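Local coordinates for cyclin homolog (PDB 2F2C), which is a viral D-type cyclin that may help drive cellular transformation and rapid T-cell proliferation during latent infection, at residues M59-L62 and C63-F66; S71-P74 and L75-I79; E131-N134 and Q135-I139. One frame throughout, in Å; residues are numbered along the deposited sequence.

Contact 1. Residues M59-L62 and C63-F66; sequences MHLL and CESF
The H60 imidazole and the E64 carboxylate meet one helical turn apart and cross obliquely, their planes 78° from each other. E64 OE2 approaches the ring at its edge, near the ring plane, and takes a weak hydrogen bond from H60 NE2 at 3.5 Å. Both side chains leave the helix with CG anti to the backbone N (chi1 -176° for H60 and -159° for E64), and E64 is extended beyond CG, which brings OE2 to the NE2 corner of the imidazole. The same carboxylate has K183 as a long, weak ionic partner, while F73 meets the imidazole edge-to-face. Next along the helix, the branch point of L61 touches the S65 hydroxyl, CG lying 3.7 Å from OG. The S65 hydroxyl turns back beside its own backbone N and donates to L61 O at 2.7 Å, from above the carbonyl plane. That oxygen also accepts S65 N at 2.6 Å, so one carbonyl accepts from both the amide and the hydroxyl of S65. All this belongs to the C-terminal part of helix 49-65, a helix of the N-terminal cyclin domain, whose i to i+4 pattern continues in C63 N to M59 O at 3.2 Å and E64 N to H60 O at 2.9 Å. At F66 the backbone N still bonds to L62 O, and the two side chains run side by side in the same direction. L62 CD1 comes to the F66 ring at its edge, in the ring plane, 3.8 Å from CE2. L119 packs on L62 and K118 on F66, both from helix 116-119.

Contact 2. Residues S71-P74 and L75-I79; sequences SVFP and LSVSI
S71 precedes helix 72-83 and V72 opens it, and from here the chain runs as continuous helix into 75-79, with the F73 and S76 CA atoms 5.0 Å apart. L75 N to S71 O is a weak bond of 3.4 Å; S76 N to V72 O and S78 N to P74 O, both 2.9 Å, are firmer. P74, the third residue of the helix, has no N-H to offer, a lack that the first turn tolerates because its amides have no carbonyl of a preceding turn to bond. F73 O is gripped twice, by V77 N at 2.9 Å and by S76 OG, also at 2.9 Å, the hydroxyl lying in the carbonyl plane on a lone pair. S76 OG gets there by standing between its own backbone N and carbonyl carbon (chi1 87°). Helix 72-83 belongs to the N-terminal cyclin domain and is buried here among its neighbours: M59 of helix 49-65 touches F73 and S76, and V102 of helix 94-109 packs on S76. On the same flank as the doubled carbonyl, the V77 methyl CG2 sits over one face of the F73 ring in a CH-pi contact, 3.8 Å from the centroid and 18° off the ring normal. The nearest ring atom is F73 CZ, 3.7 Å from V77 CG2. L56 and R52 press on V77 from helix 49-65, while the S78 hydroxyl hydrogen-bonds to R82.

Contact 3. Residues E131-N134 and Q135-I139; sequences ELIN and QEKDI
Helix 129-142, a helix of the N-terminal cyclin domain, carries I133 and K137 one turn apart, on a stretch that borders the chain of another protein. Its backbone here is regular alpha-helix: E136 N bonds to L132 O and K137 N to I133 O, each at 2.9 Å, and D138 N to N134 O at 2.8 Å. Q135 N to E131 O is longer, 3.3 Å, with the donor lying above the carbonyl plane. K137 leaves the helix toward the preceding turn, its CB 3.5 Å from N134 O, and bends at chi2 and chi3. The bends lay its aliphatic chain alongside N134, the two side chains pointing the same way. D138 CB rests 3.4 Å from N134 O. Across the helix Q135 sets its CB 3.3 Å from L132 O, then folds at chi2 (57°) and leads away to Y83, to which its NE2 makes a weak hydrogen bond, while L132 is buried against A100, V116 and L119. E136 has CG anti to the backbone N (chi1 -168°) and runs out extended, which carries its carboxylate clear of the helix to two partners. OE2 forms a salt bridge with K107 of helix 94-109, and OE1 accepts a hydrogen bond from the backbone of the other protein, which also packs on I133 and K137. Such a lysine-glutamate pair, joining two helices of the cyclin domain and meeting the partner's main chain, is consistent with the surface by which cyclins bind their kinases.

Overall arrangement
All three contacts belong to the N-terminal cyclin domain and follow in series along the chain: contact 1 on helix 49-65, contact 2 on helix 72-83, contact 3 on helix 129-142. Contact 2 is the middle one, its centre about 12 Å from that of contact 1 and about 17 Å from that of contact 3. It touches both, contact 1 through M59, H60 and C63 against F73 and S76, contact 3 through I79 against I139, whereas contacts 1 and 3 stay about 9 Å apart at their nearest atoms. Contact 2 lies in the buried interior, about 5 Å from the chain centre, between helix 49-65 and the helix 129-142 that meets the other protein.

Contact 1. Residues M59-L62 and C63-F66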
# COMPACT_ATOMS: atom_id res chain seq x y z
N MET A 59 -2.90 -13.46 19.71
CA MET A 59 -2.43 -12.73 18.53
C MET A 59 -2.28 -11.22 18.84
O MET A 59 -1.28 -10.57 18.46
CB MET A 59 -3.39 -12.97 17.36
CG MET A 59 -3.46 -14.43 16.87
SD MET A 59 -4.71 -14.68 15.55
CE MET A 59 -4.22 -13.45 14.31
N HIS A 60 -3.28 -10.68 19.55
CA HIS A 60 -3.22 -9.31 20.04
C HIS A 60 -2.02 -9.05 20.95
O HIS A 60 -1.26 -8.09 20.73
CB HIS A 60 -4.50 -8.92 20.76
CG HIS A 60 -4.51 -7.49 21.20
ND1 HIS A 60 -5.00 -6.47 20.41
CD2 HIS A 60 -4.04 -6.90 22.33
CE1 HIS A 60 -4.85 -5.32 21.04
NE2 HIS A 60 -4.27 -5.55 22.21
N LEU A 61 -1.86 -9.87 21.99
CA LEU A 61 -0.75 -9.69 22.92
C LEU A 61 0.56 -9.58 22.14
O LEU A 61 1.38 -8.70 22.40
CB LEU A 61 -0.67 -10.83 23.92
CG LEU A 61 0.30 -10.60 25.08
CD1 LEU A 61 -0.11 -9.39 25.91
CD2 LEU A 61 0.38 -11.85 25.95
N LEU A 62 0.70 -10.47 21.17
CA LEU A 62 1.89 -10.61 20.38
C LEU A 62 2.24 -9.30 19.64
O LEU A 62 3.41 -8.85 19.68
CB LEU A 62 1.66 -11.75 19.41
CG LEU A 62 2.78 -12.70 19.00
CD1 LEU A 62 3.72 -12.99 20.12
CD2 LEU A 62 2.13 -13.99 18.52
N CYS A 63 1.24 -8.68 19.01
CA CYS A 63 1.42 -7.40 18.33
C CYS A 63 1.70 -6.26 19.30
O CYS A 63 2.59 -5.45 19.07
CB CYS A 63 0.19 -7.06 17.50
SG CYS A 63 -0.23 -8.31 16.27
N GLU A 64 0.94 -6.22 20.39
CA GLU A 64 1.11 -5.21 21.43
C GLU A 64 2.51 -5.32 22.02
O GLU A 64 3.22 -4.32 22.14
CB GLU A 64 0.06 -5.43 22.52
CG GLU A 64 -0.28 -4.27 23.43
CD GLU A 64 -1.27 -4.68 24.54
OE1 GLU A 64 -0.99 -5.67 25.28
OE2 GLU A 64 -2.34 -4.04 24.69
N SER A 65 2.91 -6.54 22.37
CA SER A 65 4.21 -6.77 23.00
C SER A 65 5.40 -6.54 22.08
O SER A 65 6.42 -6.01 22.52
CB SER A 65 4.27 -8.19 23.59
OG SER A 65 3.16 -8.41 24.45
N PHE A 66 5.29 -6.90 20.81
CA PHE A 66 6.40 -6.62 19.91
C PHE A 66 6.32 -5.25 19.27
O PHE A 66 7.16 -4.91 18.43
CB PHE A 66 6.60 -7.74 18.89
CG PHE A 66 7.23 -8.97 19.48
CD1 PHE A 66 8.61 -9.02 19.71
CD2 PHE A 66 6.45 -10.06 19.84
CE1 PHE A 66 9.19 -10.14 20.26
CE2 PHE A 66 7.04 -11.19 20.40
CZ PHE A 66 8.41 -11.23 20.60

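Contact 2. Residues S71-P74 and L75-I79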
# COMPACT_ATOMS: atom_id res chain seq x y z
N SER A 71 -1.89 -1.38 12.52
CA SER A 71 -2.76 -1.99 11.54
C SER A 71 -2.47 -3.49 11.24
O SER A 71 -3.26 -4.16 10.56
CB SER A 71 -2.82 -1.13 10.29
OG SER A 71 -2.08 -1.80 9.34
N VAL A 72 -1.38 -4.01 11.79
CA VAL A 72 -1.08 -5.45 11.68
C VAL A 72 -2.17 -6.36 12.26
O VAL A 72 -2.54 -7.39 11.67
CB VAL A 72 0.23 -5.78 12.39
CG1 VAL A 72 0.55 -7.27 12.28
CG2 VAL A 72 1.36 -4.93 11.82
N PHE A 73 -2.67 -6.01 13.44
CA PHE A 73 -3.61 -6.88 14.09
C PHE A 73 -4.95 -6.98 13.35
O PHE A 73 -5.39 -8.10 13.06
CB PHE A 73 -3.79 -6.55 15.58
CG PHE A 73 -4.74 -7.46 16.28
CD1 PHE A 73 -4.45 -8.82 16.39
CD2 PHE A 73 -5.93 -6.98 16.80
CE1 PHE A 73 -5.33 -9.67 17.05
CE2 PHE A 73 -6.80 -7.83 17.45
CZ PHE A 73 -6.50 -9.18 17.57
N PRO A 74 -5.61 -5.86 13.05
CA PRO A 74 -6.83 -5.93 12.28
C PRO A 74 -6.67 -6.80 11.03
O PRO A 74 -7.52 -7.68 10.77
CB PRO A 74 -7.09 -4.47 11.92
CG PRO A 74 -6.62 -3.77 13.11
CD PRO A 74 -5.31 -4.47 13.46
N LEU A 75 -5.57 -6.61 10.30
CA LEU A 75 -5.36 -7.31 9.04
C LEU A 75 -5.16 -8.78 9.29
O LEU A 75 -5.71 -9.62 8.59
CB LEU A 75 -4.18 -6.73 8.28
CG LEU A 75 -3.96 -6.96 6.78
CD1 LEU A 75 -3.02 -8.09 6.59
CD2 LEU A 75 -5.25 -7.20 6.02
N SER A 76 -4.39 -9.09 10.32
CA SER A 76 -4.14 -10.48 10.68
C SER A 76 -5.42 -11.19 11.13
O SER A 76 -5.52 -12.41 11.01
CB SER A 76 -3.07 -10.54 11.76
OG SER A 76 -3.71 -10.42 13.04
N VAL A 77 -6.39 -10.44 11.67
CA VAL A 77 -7.73 -10.97 11.99
C VAL A 77 -8.53 -11.25 10.71
O VAL A 77 -9.17 -12.29 10.55
CB VAL A 77 -8.51 -10.00 12.88
CG1 VAL A 77 -9.94 -10.44 13.04
CG2 VAL A 77 -7.89 -9.89 14.25
N SER A 78 -8.47 -10.29 9.79
CA SER A 78 -9.13 -10.40 8.53
C SER A 78 -8.65 -11.63 7.81
O SER A 78 -9.47 -12.45 7.38
CB SER A 78 -8.83 -9.18 7.70
OG SER A 78 -9.54 -9.27 6.48
N ILE A 79 -7.32 -11.78 7.70
CA ILE A 79 -6.73 -12.94 7.01
C ILE A 79 -7.23 -14.23 7.62
O ILE A 79 -7.58 -15.16 6.90
CB ILE A 79 -5.19 -12.90 7.02
CG1 ILE A 79 -4.65 -11.84 6.06
CG2 ILE A 79 -4.61 -14.25 6.63
CD1 ILE A 79 -3.17 -11.63 6.22

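Contact 3. Residues E131-N134 and Q135-I139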
# COMPACT_ATOMS: atom_id res chain seq x y z
N GLU A 131 7.02 -26.12 9.44
CA GLU A 131 5.58 -26.23 9.70
C GLU A 131 4.88 -24.88 9.71
O GLU A 131 3.72 -24.78 9.31
CB GLU A 131 5.33 -26.97 11.00
CG GLU A 131 5.88 -28.39 11.00
CD GLU A 131 5.38 -29.22 12.17
OE1 GLU A 131 5.86 -30.37 12.32
OE2 GLU A 131 4.50 -28.73 12.92
N LEU A 132 5.56 -23.85 10.19
CA LEU A 132 5.04 -22.50 10.11
C LEU A 132 5.06 -22.05 8.64
O LEU A 132 4.07 -21.55 8.12
CB LEU A 132 5.86 -21.53 10.98
CG LEU A 132 5.19 -20.39 11.78
CD1 LEU A 132 6.06 -19.13 11.85
CD2 LEU A 132 3.79 -20.02 11.27
N ILE A 133 6.20 -22.26 7.98
CA ILE A 133 6.37 -21.86 6.58
C ILE A 133 5.35 -22.52 5.66
O ILE A 133 4.74 -21.85 4.83
CB ILE A 133 7.82 -22.14 6.13
CG1 ILE A 133 8.79 -21.21 6.88
CG2 ILE A 133 7.98 -21.96 4.62
CD1 ILE A 133 10.19 -21.81 7.10
N ASN A 134 5.14 -23.82 5.82
CA ASN A 134 4.11 -24.51 5.05
C ASN A 134 2.71 -23.96 5.31
O ASN A 134 1.87 -23.92 4.41
CB ASN A 134 4.18 -26.02 5.28
CG ASN A 134 5.25 -26.68 4.43
OD1 ASN A 134 6.27 -27.15 4.95
ND2 ASN A 134 5.05 -26.70 3.12
N GLN A 135 2.47 -23.51 6.54
CA GLN A 135 1.18 -22.93 6.92
C GLN A 135 1.00 -21.54 6.32
O GLN A 135 -0.13 -21.15 5.98
CB GLN A 135 1.03 -22.88 8.45
CG GLN A 135 -0.33 -22.43 8.95
CD GLN A 135 -1.45 -23.28 8.41
OE1 GLN A 135 -1.70 -24.37 8.93
NE2 GLN A 135 -2.11 -22.80 7.37
N GLU A 136 2.09 -20.79 6.19
CA GLU A 136 2.07 -19.51 5.46
C GLU A 136 1.78 -19.76 3.99
O GLU A 136 1.03 -19.01 3.36
CB GLU A 136 3.40 -18.76 5.60
CG GLU A 136 3.33 -17.31 5.13
CD GLU A 136 4.67 -16.76 4.68
OE1 GLU A 136 5.36 -17.43 3.88
OE2 GLU A 136 5.03 -15.64 5.11
N LYS A 137 2.37 -20.82 3.45
CA LYS A 137 2.22 -21.20 2.05
C LYS A 137 0.82 -21.72 1.75
O LYS A 137 0.28 -21.46 0.68
CB LYS A 137 3.26 -22.25 1.72
CG LYS A 137 3.41 -22.55 0.25
CD LYS A 137 4.88 -22.87 -0.10
CE LYS A 137 5.45 -24.05 0.69
NZ LYS A 137 6.94 -23.98 0.76
N ASP A 138 0.22 -22.44 2.70
CA ASP A 138 -1.13 -22.97 2.54
C ASP A 138 -2.21 -21.89 2.66
O ASP A 138 -3.16 -21.87 1.86
CB ASP A 138 -1.39 -24.14 3.49
CG ASP A 138 -0.87 -25.48 2.93
OD1 ASP A 138 -0.50 -26.37 3.74
OD2 ASP A 138 -0.78 -25.73 1.71
N ILE A 139 -2.06 -20.99 3.64
CA ILE A 139 -2.94 -19.81 3.75
C ILE A 139 -2.93 -18.96 2.48
O ILE A 139 -3.97 -18.70 1.87
CB ILE A 139 -2.57 -18.93 4.96
CG1 ILE A 139 -2.94 -19.62 6.27
CG2 ILE A 139 -3.27 -17.57 4.85
CD1 ILE A 139 -2.32 -18.98 7.47